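Local coordinates for protein CCMAN5 (Cellulosimicrobium cellulans, PDB 2XSG) that probably hydrolyses alpha-mannosidic linkages as a family 92 glycoside hydrolase, and enables mannose-6-phosphate modification of yeast-produced lysosomal enzymes, at residues 163-177 / 226-238. Sequence-based numbering, arbitrary orientation.
Sequences LETNNTSRRSSSVQV and ATAQDGVDTGAIL
V175 pairs with Q229 where strand 169-177 runs antiparallel to 228-231: its N reaches Q229 O at 3.0 Å and its O takes Q229 N in return. Its CG1, between the backbone N and the carbonyl carbon (chi1 58°), lies alongside Q229 CB at 3.8 Å, and CG2 faces the A236 methyl. S173 and G231 repeat the two-way bonding, and T227 O ends the pairing on V177 N at 2.7 Å. Beyond G231 the chain turns through V232-T234 across the face that carries S173 and V175, toward strand 235-240. V232, which with V175 buries the most surface here, lays its methyls against R171 O and slides past the R170 chain, CG1 to R170 CG 3.8 Å. V232 O accepts from S173 OG at 2.8 Å, the donor well above the carbonyl plane; S173 OG in turn accepts from T234 OG1 at 2.7 Å, and these two bonds tie the 232-234 turn to the strand. The R170 chain, bent at chi2 and chi3, carries NE and NH2 side-on to L163 O, NE at 2.7 Å, while NH2 also meets D78 in a salt bridge. A leucine in place of this arginine would probably leave L163 O without these two donors and D78 without its positive mate. L163 N bonds T234 O, tying the residue after strand 158-162 to the one before its antiparallel neighbour 235-240. The far edge of strand 169-179 pairs with 185-195, where R171 and S172 both face T192 in a classic beta bulge; Y204 of strand 198-208 packs on L163 and V175, and 212-217 meets V177 and A236, joining two antiparallel sheets of the N-terminal domain.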
loop_
_atom_site.group_PDB
_atom_site.type_symbol
_atom_site.label_atom_id
_atom_site.label_comp_id
_atom_site.label_asym_id
_atom_site.label_seq_id
_atom_site.Cartn_x
_atom_site.Cartn_y
_atom_site.Cartn_z
ATOM N N LEU A 163 -5.027 15.008 -21.396
ATOM C CA LEU A 163 -5.843 15.049 -20.182
ATOM C C LEU A 163 -6.942 14.002 -20.151
ATOM O O LEU A 163 -7.775 13.989 -19.242
ATOM C CB LEU A 163 -6.427 16.447 -19.961
ATOM C CG LEU A 163 -5.487 17.563 -19.483
ATOM C CD1 LEU A 163 -4.581 17.097 -18.337
ATOM C CD2 LEU A 163 -4.642 18.046 -20.601
ATOM N N GLU A 164 -6.944 13.115 -21.143
ATOM C CA GLU A 164 -7.918 12.025 -21.151
ATOM C C GLU A 164 -7.374 10.801 -20.405
ATOM O O GLU A 164 -8.126 10.119 -19.730
ATOM C CB GLU A 164 -8.315 11.661 -22.584
ATOM C CG GLU A 164 -9.545 10.748 -22.674
ATOM C CD GLU A 164 -9.208 9.269 -22.461
ATOM O OE1 GLU A 164 -8.025 8.888 -22.582
ATOM O OE2 GLU A 164 -10.133 8.484 -22.156
ATOM N N THR A 165 -6.065 10.546 -20.536
ATOM C CA THR A 165 -5.387 9.355 -19.986
ATOM C C THR A 165 -5.749 9.111 -18.521
ATOM O O THR A 165 -5.626 10.010 -17.677
ATOM C CB THR A 165 -3.848 9.464 -20.125
ATOM O OG1 THR A 165 -3.512 9.853 -21.457
ATOM C CG2 THR A 165 -3.152 8.143 -19.789
ATOM N N ASN A 166 -6.248 7.907 -18.250
ATOM C CA ASN A 166 -6.486 7.446 -16.878
ATOM C C ASN A 166 -6.365 5.933 -16.828
ATOM O O ASN A 166 -6.727 5.264 -17.795
ATOM C CB ASN A 166 -7.872 7.884 -16.389
ATOM C CG ASN A 166 -8.075 7.615 -14.912
ATOM O OD1 ASN A 166 -8.428 6.507 -14.520
ATOM N ND2 ASN A 166 -7.881 8.643 -14.083
ATOM N N ASN A 167 -5.881 5.407 -15.702
ATOM C CA ASN A 167 -5.717 3.960 -15.521
ATOM C C ASN A 167 -7.016 3.164 -15.512
ATOM O O ASN A 167 -7.016 1.964 -15.820
ATOM C CB ASN A 167 -4.857 3.648 -14.281
ATOM C CG ASN A 167 -3.393 3.989 -14.503
ATOM O OD1 ASN A 167 -2.892 3.905 -15.626
ATOM N ND2 ASN A 167 -2.711 4.387 -13.453
ATOM N N THR A 168 -8.116 3.840 -15.188
ATOM C CA THR A 168 -9.424 3.199 -15.168
ATOM C C THR A 168 -10.497 3.984 -15.907
ATOM O O THR A 168 -11.148 3.438 -16.783
ATOM C CB THR A 168 -9.887 2.896 -13.731
ATOM O OG1 THR A 168 -9.060 1.867 -13.185
ATOM C CG2 THR A 168 -11.340 2.419 -13.711
ATOM N N SER A 169 -10.705 5.251 -15.563
ATOM C CA SER A 169 -11.841 5.971 -16.144
ATOM C C SER A 169 -11.705 7.469 -15.982
ATOM O O SER A 169 -11.628 7.977 -14.858
ATOM C CB SER A 169 -13.170 5.495 -15.515
ATOM O OG SER A 169 -14.270 6.254 -15.993
ATOM N N ARG A 170 -11.675 8.152 -17.120
ATOM C CA ARG A 170 -11.711 9.598 -17.168
ATOM C C ARG A 170 -13.171 10.047 -17.136
ATOM O O ARG A 170 -13.976 9.615 -17.971
ATOM C CB ARG A 170 -10.996 10.107 -18.435
ATOM C CG ARG A 170 -11.341 11.538 -18.884
ATOM C CD ARG A 170 -10.986 12.624 -17.831
ATOM N NE ARG A 170 -9.540 12.749 -17.696
ATOM C CZ ARG A 170 -8.844 12.410 -16.615
ATOM N NH1 ARG A 170 -9.443 11.977 -15.504
ATOM N NH2 ARG A 170 -7.531 12.541 -16.630
ATOM N N ARG A 171 -13.504 10.891 -16.168
ATOM C CA ARG A 171 -14.883 11.400 -16.031
ATOM C C ARG A 171 -15.059 12.788 -16.631
ATOM O O ARG A 171 -15.999 13.013 -17.385
ATOM C CB ARG A 171 -15.376 11.350 -14.569
ATOM C CG ARG A 171 -15.453 9.921 -13.990
ATOM C CD ARG A 171 -16.373 9.024 -14.840
ATOM N NE ARG A 171 -16.277 7.593 -14.525
ATOM C CZ ARG A 171 -16.953 6.993 -13.543
ATOM N NH1 ARG A 171 -17.755 7.698 -12.758
ATOM N NH2 ARG A 171 -16.824 5.686 -13.331
ATOM N N SER A 172 -14.153 13.704 -16.296
ATOM C CA SER A 172 -14.144 15.037 -16.890
ATOM C C SER A 172 -12.745 15.648 -16.776
ATOM O O SER A 172 -11.945 15.245 -15.916
ATOM C CB SER A 172 -15.187 15.950 -16.250
ATOM O OG SER A 172 -14.894 16.178 -14.886
ATOM N N SER A 173 -12.451 16.604 -17.651
ATOM C CA SER A 173 -11.184 17.323 -17.587
ATOM C C SER A 173 -11.336 18.717 -18.178
ATOM O O SER A 173 -12.306 18.987 -18.905
ATOM C CB SER A 173 -10.080 16.552 -18.335
ATOM O OG SER A 173 -10.324 16.573 -19.736
ATOM N N SER A 174 -10.398 19.605 -17.844
ATOM C CA SER A 174 -10.362 20.950 -18.434
ATOM C C SER A 174 -8.944 21.446 -18.545
ATOM O O SER A 174 -8.041 20.983 -17.834
ATOM C CB SER A 174 -11.179 21.955 -17.615
ATOM O OG SER A 174 -10.559 22.175 -16.349
ATOM N N VAL A 175 -8.757 22.410 -19.440
ATOM C CA VAL A 175 -7.459 23.039 -19.619
ATOM C C VAL A 175 -7.673 24.503 -20.019
ATOM O O VAL A 175 -8.505 24.805 -20.871
ATOM C CB VAL A 175 -6.562 22.236 -20.609
ATOM C CG1 VAL A 175 -7.244 22.096 -22.002
ATOM C CG2 VAL A 175 -5.145 22.864 -20.712
ATOM N N GLN A 176 -6.980 25.400 -19.328
ATOM C CA GLN A 176 -6.937 26.803 -19.685
ATOM C C GLN A 176 -5.475 27.136 -19.963
ATOM O O GLN A 176 -4.593 26.790 -19.164
ATOM C CB GLN A 176 -7.484 27.635 -18.522
ATOM C CG GLN A 176 -7.528 29.144 -18.761
ATOM C CD GLN A 176 -8.677 29.541 -19.652
ATOM O OE1 GLN A 176 -9.835 29.235 -19.365
ATOM N NE2 GLN A 176 -8.364 30.205 -20.750
ATOM N N VAL A 177 -5.231 27.801 -21.090
ATOM C CA VAL A 177 -3.900 28.244 -21.488
ATOM C C VAL A 177 -3.639 29.731 -21.194
ATOM O O VAL A 177 -4.490 30.573 -21.464
ATOM C CB VAL A 177 -3.679 27.999 -23.012
ATOM C CG1 VAL A 177 -2.288 28.402 -23.422
ATOM C CG2 VAL A 177 -3.905 26.550 -23.335
ATOM N N ALA A 226 -7.897 27.841 -29.765
ATOM C CA ALA A 226 -8.613 28.284 -28.551
ATOM C C ALA A 226 -7.848 27.966 -27.275
ATOM O O ALA A 226 -7.202 26.923 -27.167
ATOM C CB ALA A 226 -10.039 27.696 -28.486
ATOM N N THR A 227 -7.946 28.857 -26.298
ATOM C CA THR A 227 -7.115 28.773 -25.099
ATOM C C THR A 227 -7.805 28.052 -23.935
ATOM O O THR A 227 -7.230 27.954 -22.849
ATOM C CB THR A 227 -6.703 30.179 -24.631
ATOM O OG1 THR A 227 -7.878 31.004 -24.558
ATOM C CG2 THR A 227 -5.684 30.809 -25.593
ATOM N N ALA A 228 -9.040 27.583 -24.154
ATOM C CA ALA A 228 -9.841 26.929 -23.094
ATOM C C ALA A 228 -10.590 25.706 -23.627
ATOM O O ALA A 228 -11.137 25.737 -24.735
ATOM C CB ALA A 228 -10.837 27.920 -22.467
ATOM N N GLN A 229 -10.593 24.632 -22.843
ATOM C CA GLN A 229 -11.402 23.458 -23.133
ATOM C C GLN A 229 -11.976 22.933 -21.834
ATOM O O GLN A 229 -11.370 23.081 -20.773
ATOM C CB GLN A 229 -10.581 22.337 -23.803
ATOM C CG GLN A 229 -9.871 22.702 -25.112
ATOM C CD GLN A 229 -10.805 22.844 -26.318
ATOM O OE1 GLN A 229 -11.935 22.402 -26.292
ATOM N NE2 GLN A 229 -10.304 23.435 -27.391
ATOM N N ASP A 230 -13.141 22.303 -21.928
ATOM C CA ASP A 230 -13.815 21.745 -20.774
ATOM C C ASP A 230 -14.734 20.619 -21.246
ATOM O O ASP A 230 -15.689 20.859 -21.969
ATOM C CB ASP A 230 -14.625 22.845 -20.085
ATOM C CG ASP A 230 -15.121 22.443 -18.714
ATOM O OD1 ASP A 230 -14.798 21.329 -18.237
ATOM O OD2 ASP A 230 -15.842 23.274 -18.104
ATOM N N GLY A 231 -14.449 19.392 -20.835
ATOM C CA GLY A 231 -15.213 18.244 -21.334
ATOM C C GLY A 231 -14.738 16.968 -20.681
ATOM O O GLY A 231 -14.647 16.893 -19.461
ATOM N N VAL A 232 -14.437 15.968 -21.503
ATOM C CA VAL A 232 -13.966 14.667 -21.030
ATOM C C VAL A 232 -12.576 14.402 -21.600
ATOM O O VAL A 232 -11.590 14.333 -20.846
ATOM C CB VAL A 232 -14.938 13.547 -21.436
ATOM C CG1 VAL A 232 -14.500 12.220 -20.841
ATOM C CG2 VAL A 232 -16.339 13.878 -20.964
ATOM N N ASP A 233 -12.501 14.270 -22.928
ATOM C CA ASP A 233 -11.217 14.176 -23.636
ATOM C C ASP A 233 -10.784 15.590 -24.022
ATOM O O ASP A 233 -11.311 16.177 -24.988
ATOM C CB ASP A 233 -11.372 13.298 -24.882
ATOM C CG ASP A 233 -10.047 12.981 -25.574
ATOM O OD1 ASP A 233 -9.005 13.569 -25.224
ATOM O OD2 ASP A 233 -10.053 12.117 -26.488
ATOM N N THR A 234 -9.845 16.152 -23.260
ATOM C CA THR A 234 -9.238 17.432 -23.616
ATOM C C THR A 234 -7.723 17.286 -23.555
ATOM O O THR A 234 -7.197 16.310 -22.987
ATOM C CB THR A 234 -9.709 18.626 -22.695
ATOM O OG1 THR A 234 -9.219 18.450 -21.362
ATOM C CG2 THR A 234 -11.225 18.726 -22.649
ATOM N N GLY A 235 -7.026 18.250 -24.150
ATOM C CA GLY A 235 -5.580 18.296 -24.086
ATOM C C GLY A 235 -4.982 19.559 -24.650
ATOM O O GLY A 235 -5.695 20.413 -25.187
ATOM N N ALA A 236 -3.663 19.671 -24.529
ATOM C CA ALA A 236 -2.909 20.786 -25.094
ATOM C C ALA A 236 -1.596 20.288 -25.691
ATOM O O ALA A 236 -1.028 19.296 -25.230
ATOM C CB ALA A 236 -2.651 21.854 -24.033
ATOM N N ILE A 237 -1.138 20.959 -26.741
ATOM C CA ILE A 237 0.140 20.624 -27.365
ATOM C C ILE A 237 1.027 21.859 -27.330
ATOM O O ILE A 237 0.657 22.913 -27.849
ATOM C CB ILE A 237 -0.038 20.072 -28.804
ATOM C CG1 ILE A 237 -1.015 18.864 -28.771
ATOM C CG2 ILE A 237 1.309 19.694 -29.409
ATOM C CD1 ILE A 237 -1.221 18.146 -30.094
ATOM N N LEU A 238 2.162 21.727 -26.654
ATOM C CA LEU A 238 3.137 22.804 -26.525
ATOM C C LEU A 238 4.211 22.610 -27.577
ATOM O O LEU A 238 4.726 21.510 -27.725
ATOM C CB LEU A 238 3.783 22.772 -25.131
ATOM C CG LEU A 238 2.836 22.924 -23.928
ATOM C CD1 LEU A 238 3.408 22.261 -22.668
ATOM C CD2 LEU A 238 2.485 24.404 -23.672
HETATM O O HOH W 1 -9.706 31.208 -22.714
#